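Local coordinates for invasion protein InvA (Salmonella enterica, PDB 2X49) that takes part, within the type III secretion export apparatus, in invasion of the intestinal epithelium, the chain here being InvA's C-terminal domain, at residues L185-S190 with D312-S317; L62-R67 with V141-G146. All coordinates share one frame; numbering follows the deposited sequence.

Contact 1: residues L185-S190 with D312-S317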
ATOM      1  N   LEU A 185       3.052  -7.376   3.775  1.00 14.00           N
ATOM      2  CA  LEU A 185       1.844  -7.114   2.978  1.00 13.47           C
ATOM      3  C   LEU A 185       1.143  -5.891   3.464  1.00 14.28           C
ATOM      4  O   LEU A 185       0.594  -5.144   2.672  1.00 14.42           O
ATOM      5  CB  LEU A 185       0.903  -8.324   3.007  1.00 12.73           C
ATOM      6  CG  LEU A 185       1.366  -9.572   2.271  1.00 16.08           C
ATOM      7  CD1 LEU A 185       0.689 -10.874   2.760  1.00 17.34           C
ATOM      8  CD2 LEU A 185       1.119  -9.396   0.785  1.00 17.29           C
ATOM      9  N   SER A 186       1.183  -5.650   4.787  1.00 13.65           N
ATOM     10  CA  SER A 186       0.392  -4.554   5.384  1.00 15.56           C
ATOM     11  C   SER A 186       0.978  -3.222   4.964  1.00 15.47           C
ATOM     12  O   SER A 186       0.323  -2.181   5.124  1.00 17.97           O
ATOM     13  CB  SER A 186       0.295  -4.622   6.938  1.00 16.50           C
ATOM     14  OG  SER A 186       1.557  -4.370   7.512  1.00 22.62           O
ATOM     15  N   GLU A 187       2.201  -3.283   4.470  1.00 15.19           N
ATOM     16  CA  GLU A 187       2.938  -2.087   3.975  1.00 15.71           C
ATOM     17  C   GLU A 187       3.082  -2.107   2.435  1.00 14.99           C
ATOM     18  O   GLU A 187       3.920  -1.418   1.814  1.00 16.72           O
ATOM     19  CB  GLU A 187       4.301  -1.924   4.675  1.00 16.02           C
ATOM     20  CG  GLU A 187       4.159  -1.482   6.157  1.00 20.58           C
ATOM     21  CD  GLU A 187       5.476  -0.925   6.734  1.00 23.39           C
ATOM     22  OE1 GLU A 187       6.106  -1.597   7.605  1.00 30.77           O
ATOM     23  OE2 GLU A 187       5.944   0.155   6.307  1.00 19.26           O
ATOM     24  N   ARG A 188       2.245  -2.918   1.833  1.00 15.30           N
ATOM     25  CA  ARG A 188       2.080  -2.991   0.366  1.00 15.74           C
ATOM     26  C   ARG A 188       3.264  -3.631  -0.367  1.00 16.41           C
ATOM     27  O   ARG A 188       3.585  -3.361  -1.533  1.00 17.62           O
ATOM     28  CB  ARG A 188       1.734  -1.581  -0.174  1.00 16.79           C
ATOM     29  CG  ARG A 188       0.275  -1.481  -0.394  1.00 21.34           C
ATOM     30  CD  ARG A 188      -0.339  -0.112  -0.083  1.00 23.79           C
ATOM     31  NE  ARG A 188       0.101   0.781  -1.078  1.00 18.73           N
ATOM     32  CZ  ARG A 188       0.080   2.100  -1.006  1.00 17.59           C
ATOM     33  NH1 ARG A 188      -0.290   2.735   0.087  1.00 17.50           N
ATOM     34  NH2 ARG A 188       0.501   2.773  -2.058  1.00 18.31           N
ATOM     35  N   VAL A 189       3.977  -4.461   0.372  1.00 16.78           N
ATOM     36  CA  VAL A 189       5.096  -5.265  -0.194  1.00 16.76           C
ATOM     37  C   VAL A 189       4.599  -6.655  -0.569  1.00 16.54           C
ATOM     38  O   VAL A 189       3.944  -7.345   0.255  1.00 17.73           O
ATOM     39  CB  VAL A 189       6.251  -5.382   0.805  1.00 17.41           C
ATOM     40  CG1 VAL A 189       7.342  -6.250   0.201  1.00 17.82           C
ATOM     41  CG2 VAL A 189       6.724  -3.980   1.163  1.00 18.34           C
ATOM     42  N   SER A 190       4.810  -7.050  -1.820  1.00 17.06           N
ATOM     43  CA  SER A 190       4.361  -8.347  -2.299  1.00 16.36           C
ATOM     44  C   SER A 190       5.137  -9.493  -1.684  1.00 16.49           C
ATOM     45  O   SER A 190       6.345  -9.361  -1.428  1.00 18.35           O
ATOM     46  CB  SER A 190       4.512  -8.462  -3.849  1.00 15.58           C
ATOM     47  OG  SER A 190       4.174  -9.714  -4.359  1.00 15.82           O
ATOM     48  N   ASP A 312      -2.443   5.642   3.966  1.00 19.73           N
ATOM     49  CA  ASP A 312      -2.156   5.248   2.590  1.00 19.51           C
ATOM     50  C   ASP A 312      -0.844   5.777   2.100  1.00 18.16           C
ATOM     51  O   ASP A 312      -0.489   5.568   0.943  1.00 18.37           O
ATOM     52  CB  ASP A 312      -3.294   5.733   1.674  1.00 20.61           C
ATOM     53  CG  ASP A 312      -4.627   5.080   2.027  1.00 26.04           C
ATOM     54  OD1 ASP A 312      -4.640   3.927   2.525  1.00 34.74           O
ATOM     55  OD2 ASP A 312      -5.661   5.722   1.822  1.00 34.09           O
ATOM     56  N   LEU A 313      -0.104   6.391   3.007  1.00 16.94           N
ATOM     57  CA  LEU A 313       1.238   6.946   2.636  1.00 17.45           C
ATOM     58  C   LEU A 313       2.359   6.019   3.078  1.00 17.15           C
ATOM     59  O   LEU A 313       2.728   5.995   4.248  1.00 17.90           O
ATOM     60  CB  LEU A 313       1.435   8.358   3.231  1.00 17.69           C
ATOM     61  CG  LEU A 313       2.706   9.114   2.883  1.00 20.28           C
ATOM     62  CD1 LEU A 313       2.943   9.168   1.366  1.00 18.19           C
ATOM     63  CD2 LEU A 313       2.582  10.529   3.457  1.00 23.92           C
ATOM     64  N   GLU A 314       2.893   5.263   2.141  1.00 16.64           N
ATOM     65  CA  GLU A 314       3.996   4.329   2.505  1.00 17.36           C
ATOM     66  C   GLU A 314       5.322   5.107   2.608  1.00 17.37           C
ATOM     67  O   GLU A 314       5.511   6.230   2.113  1.00 17.27           O
ATOM     68  CB  GLU A 314       4.097   3.144   1.601  1.00 18.44           C
ATOM     69  CG  GLU A 314       2.803   2.347   1.431  1.00 18.36           C
ATOM     70  CD  GLU A 314       2.077   1.902   2.700  1.00 20.54           C
ATOM     71  OE1 GLU A 314       2.719   1.760   3.773  1.00 21.24           O
ATOM     72  OE2 GLU A 314       0.837   1.664   2.623  1.00 21.64           O
ATOM     73  N   VAL A 315       6.183   4.483   3.406  1.00 17.49           N
ATOM     74  CA  VAL A 315       7.486   5.061   3.769  1.00 16.96           C
ATOM     75  C   VAL A 315       8.575   4.072   3.371  1.00 16.56           C
ATOM     76  O   VAL A 315       8.602   2.962   3.839  1.00 17.35           O
ATOM     77  CB  VAL A 315       7.572   5.398   5.287  1.00 16.61           C
ATOM     78  CG1 VAL A 315       8.868   6.151   5.555  1.00 17.35           C
ATOM     79  CG2 VAL A 315       6.302   6.198   5.815  1.00 18.12           C
ATOM     80  N   LEU A 316       9.438   4.530   2.469  1.00 15.61           N
ATOM     81  CA  LEU A 316      10.615   3.749   1.978  1.00 16.47           C
ATOM     82  C   LEU A 316      11.914   4.356   2.451  1.00 16.99           C
ATOM     83  O   LEU A 316      12.036   5.562   2.609  1.00 16.98           O
ATOM     84  CB  LEU A 316      10.633   3.657   0.441  1.00 17.14           C
ATOM     85  CG  LEU A 316       9.399   3.071  -0.288  1.00 16.68           C
ATOM     86  CD1 LEU A 316       9.648   2.809  -1.782  1.00 18.46           C
ATOM     87  CD2 LEU A 316       8.877   1.818   0.367  1.00 17.77           C
ATOM     88  N   SER A 317      12.903   3.481   2.645  1.00 17.09           N
ATOM     89  CA  SER A 317      14.230   3.955   2.952  1.00 16.59           C
ATOM     90  C   SER A 317      15.026   4.240   1.672  1.00 16.04           C
ATOM     91  O   SER A 317      14.735   3.729   0.600  1.00 16.13           O
ATOM     92  CB  SER A 317      14.952   2.973   3.834  1.00 16.02           C
ATOM     93  OG  SER A 317      15.283   1.828   3.075  1.00 18.02           O
TER
HETATM   94  O   HOH W   1      -0.602   0.057   4.124  1.00 20.58           O
HETATM   95  O   HOH W   2       5.340   1.761   4.324  1.00 16.05           O
HETATM   96  O   HOH W   3       1.862   5.323  -0.614  1.00 13.23           O
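Arg188 reaches from the end of helix 174-185 to Asp312 and Glu314 of segment 312-317, where its NH1 holds two acceptors. The straighter bond runs from Arg188 NH1 to the backbone O of Asp312, 3.0 Å at 156°, with that oxygen in the guanidinium plane while NH1 sits above the carbonyl plane. Arg188 NH1 and Glu314 OE2, also 3.0 Å apart, form a salt bridge whose hydrogen bond is weak and strongly bent; the two planes are nearly perpendicular. With chi1 at -53°, Glu314 CG lies over one guanidinium face, toward the rim, 3.7 Å from Arg188 CZ, and a bend at chi2 turns the carboxylate back to NH1. Phe230 of helix 223-231 touches both buried side chains. Arginine suits the place, since one flat head serves carbonyl and carboxylate together. Waters join here too, one binding Asp312 O and Glu314 N, another Ser186 O and Glu314 OE2.

The more exposed Glu187 is held less directly, approaching Glu314 through CA and CB and through a water that donates to both carboxylates and accepts from Val315 N. Glu187 OE2 stays 4.4 Å from Glu314 OE1, probably made tolerable by their salt-bridge partners, Arg299 and Lys303 respectively. Arg188, at positive phi (71°), is the C-prime residue of a Schellman motif, the helix ending that here presents its side chain to an outermost strand of a parallel sheet.

Contact 2: residues L62-R67 with V141-G146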
ATOM      1  N   LEU A  62     -16.889  -3.167   2.349  1.00 13.82           N
ATOM      2  CA  LEU A  62     -17.145  -3.758   3.663  1.00 14.73           C
ATOM      3  C   LEU A  62     -16.247  -4.972   3.863  1.00 15.00           C
ATOM      4  O   LEU A  62     -16.090  -5.861   3.025  1.00 15.24           O
ATOM      5  CB  LEU A  62     -18.588  -4.245   3.842  1.00 15.13           C
ATOM      6  CG  LEU A  62     -19.704  -3.325   3.452  1.00 18.33           C
ATOM      7  CD1 LEU A  62     -21.043  -4.004   3.826  1.00 17.82           C
ATOM      8  CD2 LEU A  62     -19.506  -1.961   4.099  1.00 22.32           C
ATOM      9  N   ILE A  63     -15.610  -4.947   5.017  1.00 15.55           N
ATOM     10  CA  ILE A  63     -14.867  -6.091   5.532  1.00 18.13           C
ATOM     11  C   ILE A  63     -15.531  -6.494   6.846  1.00 18.50           C
ATOM     12  O   ILE A  63     -15.788  -5.692   7.751  1.00 17.28           O
ATOM     13  CB  ILE A  63     -13.339  -5.768   5.716  1.00 18.10           C
ATOM     14  CG1 ILE A  63     -12.707  -5.246   4.430  1.00 21.09           C
ATOM     15  CG2 ILE A  63     -12.585  -7.018   6.309  1.00 19.23           C
ATOM     16  CD1 ILE A  63     -11.193  -4.760   4.588  1.00 21.39           C
ATOM     17  N   ASN A  64     -15.903  -7.750   6.921  1.00 21.06           N
ATOM     18  CA  ASN A  64     -16.644  -8.257   8.074  1.00 21.89           C
ATOM     19  C   ASN A  64     -17.970  -7.566   8.214  1.00 21.53           C
ATOM     20  O   ASN A  64     -18.498  -7.332   9.313  1.00 21.04           O
ATOM     21  CB  ASN A  64     -15.869  -8.032   9.378  1.00 23.33           C
ATOM     22  CG  ASN A  64     -14.600  -8.814   9.433  1.00 25.92           C
ATOM     23  OD1 ASN A  64     -14.577 -10.023   9.129  1.00 31.76           O
ATOM     24  ND2 ASN A  64     -13.514  -8.152   9.868  1.00 30.51           N
ATOM     25  N   GLU A  65     -18.488  -7.204   7.058  1.00 21.77           N
ATOM     26  CA  GLU A  65     -19.809  -6.566   6.951  1.00 22.22           C
ATOM     27  C   GLU A  65     -19.815  -5.168   7.572  1.00 21.41           C
ATOM     28  O   GLU A  65     -20.854  -4.543   7.783  1.00 21.53           O
ATOM     29  CB  GLU A  65     -20.927  -7.430   7.562  1.00 23.75           C
ATOM     30  CG  GLU A  65     -21.560  -8.345   6.524  1.00 26.54           C
ATOM     31  CD  GLU A  65     -22.674  -9.247   7.092  1.00 29.72           C
ATOM     32  OE1 GLU A  65     -23.530  -8.779   7.894  1.00 34.15           O
ATOM     33  OE2 GLU A  65     -22.683 -10.451   6.741  1.00 33.86           O
ATOM     34  N   ILE A  66     -18.608  -4.703   7.866  1.00 19.35           N
ATOM     35  CA  ILE A  66     -18.433  -3.341   8.404  1.00 18.97           C
ATOM     36  C   ILE A  66     -17.851  -2.402   7.358  1.00 18.47           C
ATOM     37  O   ILE A  66     -16.965  -2.769   6.665  1.00 17.21           O
ATOM     38  CB  ILE A  66     -17.509  -3.390   9.633  1.00 18.57           C
ATOM     39  CG1 ILE A  66     -18.131  -4.291  10.715  1.00 19.17           C
ATOM     40  CG2 ILE A  66     -17.266  -2.007  10.190  1.00 20.06           C
ATOM     41  CD1 ILE A  66     -17.214  -4.546  11.902  1.00 21.43           C
ATOM     42  N   ARG A  67     -18.406  -1.213   7.221  1.00 19.04           N
ATOM     43  CA  ARG A  67     -17.883  -0.241   6.250  1.00 20.61           C
ATOM     44  C   ARG A  67     -16.469   0.115   6.633  1.00 20.62           C
ATOM     45  O   ARG A  67     -16.201   0.508   7.764  1.00 21.24           O
ATOM     46  CB  ARG A  67     -18.737   1.028   6.221  1.00 21.27           C
ATOM     47  CG  ARG A  67     -20.096   0.824   5.601  1.00 24.85           C
ATOM     48  CD  ARG A  67     -21.067   1.932   5.989  1.00 29.98           C
ATOM     49  NE  ARG A  67     -21.837   2.369   4.833  1.00 33.66           N
ATOM     50  CZ  ARG A  67     -22.861   1.702   4.309  1.00 37.68           C
ATOM     51  NH1 ARG A  67     -23.256   0.543   4.834  1.00 37.90           N
ATOM     52  NH2 ARG A  67     -23.491   2.204   3.254  1.00 39.47           N
ATOM     53  N   VAL A 141      -4.726  -6.763   5.627  1.00 15.25           N
ATOM     54  CA  VAL A 141      -4.300  -8.143   5.338  1.00 16.21           C
ATOM     55  C   VAL A 141      -4.634  -9.152   6.462  1.00 16.00           C
ATOM     56  O   VAL A 141      -4.991 -10.306   6.188  1.00 15.71           O
ATOM     57  CB  VAL A 141      -2.791  -8.226   4.992  1.00 17.87           C
ATOM     58  CG1 VAL A 141      -1.928  -7.730   6.114  1.00 20.14           C
ATOM     59  CG2 VAL A 141      -2.433  -9.671   4.630  1.00 20.66           C
ATOM     60  N   ASN A 142      -4.573  -8.692   7.696  1.00 16.21           N
ATOM     61  CA  ASN A 142      -4.778  -9.602   8.834  1.00 15.89           C
ATOM     62  C   ASN A 142      -6.214 -10.158   8.902  1.00 15.69           C
ATOM     63  O   ASN A 142      -6.513 -11.102   9.631  1.00 16.12           O
ATOM     64  CB  ASN A 142      -4.358  -8.964  10.178  1.00 15.91           C
ATOM     65  CG  ASN A 142      -2.830  -8.788  10.324  1.00 21.65           C
ATOM     66  OD1 ASN A 142      -2.161  -8.341   9.266  1.00 31.37           O
ATOM     67  ND2 ASN A 142      -2.279  -8.982  11.419  1.00 29.48           N
ATOM     68  N   GLU A 143      -7.097  -9.540   8.121  1.00 15.34           N
ATOM     69  CA  GLU A 143      -8.518  -9.931   8.103  1.00 16.27           C
ATOM     70  C   GLU A 143      -8.745 -11.211   7.347  1.00 16.44           C
ATOM     71  O   GLU A 143      -9.747 -11.899   7.608  1.00 17.88           O
ATOM     72  CB  GLU A 143      -9.450  -8.816   7.546  1.00 16.92           C
ATOM     73  CG  GLU A 143      -9.501  -7.541   8.412  1.00 18.53           C
ATOM     74  CD  GLU A 143     -10.282  -7.708   9.712  1.00 24.24           C
ATOM     75  OE1 GLU A 143     -11.005  -8.723   9.890  1.00 24.03           O
ATOM     76  OE2 GLU A 143     -10.187  -6.786  10.556  1.00 28.61           O
ATOM     77  N   TYR A 144      -7.820 -11.532   6.451  1.00 15.71           N
ATOM     78  CA  TYR A 144      -7.979 -12.685   5.493  1.00 17.38           C
ATOM     79  C   TYR A 144      -6.745 -13.549   5.248  1.00 17.57           C
ATOM     80  O   TYR A 144      -6.713 -14.422   4.392  1.00 17.68           O
ATOM     81  CB  TYR A 144      -8.584 -12.207   4.132  1.00 18.70           C
ATOM     82  CG  TYR A 144      -7.742 -11.208   3.437  1.00 17.89           C
ATOM     83  CD1 TYR A 144      -6.631 -11.597   2.691  1.00 19.17           C
ATOM     84  CD2 TYR A 144      -7.949  -9.855   3.616  1.00 20.04           C
ATOM     85  CE1 TYR A 144      -5.793 -10.681   2.126  1.00 20.06           C
ATOM     86  CE2 TYR A 144      -7.161  -8.939   3.042  1.00 17.47           C
ATOM     87  CZ  TYR A 144      -6.058  -9.327   2.311  1.00 21.65           C
ATOM     88  OH  TYR A 144      -5.181  -8.426   1.788  1.00 25.24           O
ATOM     89  N   PHE A 145      -5.703 -13.280   6.004  1.00 17.99           N
ATOM     90  CA  PHE A 145      -4.396 -14.006   5.856  1.00 18.17           C
ATOM     91  C   PHE A 145      -3.750 -14.288   7.203  1.00 19.16           C
ATOM     92  O   PHE A 145      -3.588 -13.389   8.028  1.00 21.84           O
ATOM     93  CB  PHE A 145      -3.435 -13.161   5.004  1.00 18.93           C
ATOM     94  CG  PHE A 145      -2.109 -13.808   4.767  1.00 18.59           C
ATOM     95  CD1 PHE A 145      -1.908 -14.638   3.679  1.00 18.47           C
ATOM     96  CD2 PHE A 145      -1.050 -13.598   5.664  1.00 20.53           C
ATOM     97  CE1 PHE A 145      -0.652 -15.252   3.486  1.00 19.41           C
ATOM     98  CE2 PHE A 145       0.171 -14.239   5.476  1.00 22.64           C
ATOM     99  CZ  PHE A 145       0.361 -15.062   4.401  1.00 20.82           C
ATOM    100  N   GLY A 146      -3.351 -15.540   7.371  1.00 18.45           N
ATOM    101  CA  GLY A 146      -2.682 -16.036   8.615  1.00 18.81           C
ATOM    102  C   GLY A 146      -1.848 -17.282   8.472  1.00 18.54           C
ATOM    103  O   GLY A 146      -1.298 -17.579   7.433  1.00 17.70           O
TER
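A type I' beta turn, Ile63 to Ile66, joins strands 58-63 and 66-72 as a tight hairpin, and its first two residues meet Glu143 in the loop between helices 125-139 and 147-158. Both central positions, Asn64 and Glu65, have positive phi; asparagine suits the first because it tolerates a left-handed backbone better than most residues with side chains. Ile63 N to Ile66 O and Ile66 N to Ile63 O, both 3.0 Å, make Ile63 and Ile66 a hydrogen-bonded antiparallel pair.

The contact has an apolar and a polar half. Ile63, the last residue of its strand, places CG2 anti to its own N, where the methyl rests against Glu143 CB and CG, 3.8 Å from CG. Ile63 also packs on Leu10 of the adjacent strand 10-14. Glutamate fits opposite this pair because its methylenes can cover the isoleucine while its carboxylate goes on to the amide of the exposed Asn64. A bend at chi2 (-73°) turns the acid group toward Asn64. There the short bond from Asn64 ND2 to Glu143 OE1, 2.6 Å, leaves almost in the amide plane but meets the oxygen from well above the carboxylate plane.

The two contacts come in series along the chain: contact 2 closes at Gly146 before contact 1 opens at Leu185, and their centres lie 18 Å apart. They involve different sheets, contact 2 the hairpin of the mixed sheet containing strand 10-14, contact 1 the parallel sheet edged by strand 314-317. Helix 174-185 and the loop 141-146 connect them: Leu185 CD1 packs 3.8 Å from Val141 CG2, and Val141 CG1 also touches Ser186 CB. Helix 125-139 adds to the connection, running into that loop while Val135 touches Arg188 and Asp312. Helical connections thus link sheets from early and late in the sequence within the C-terminal domain.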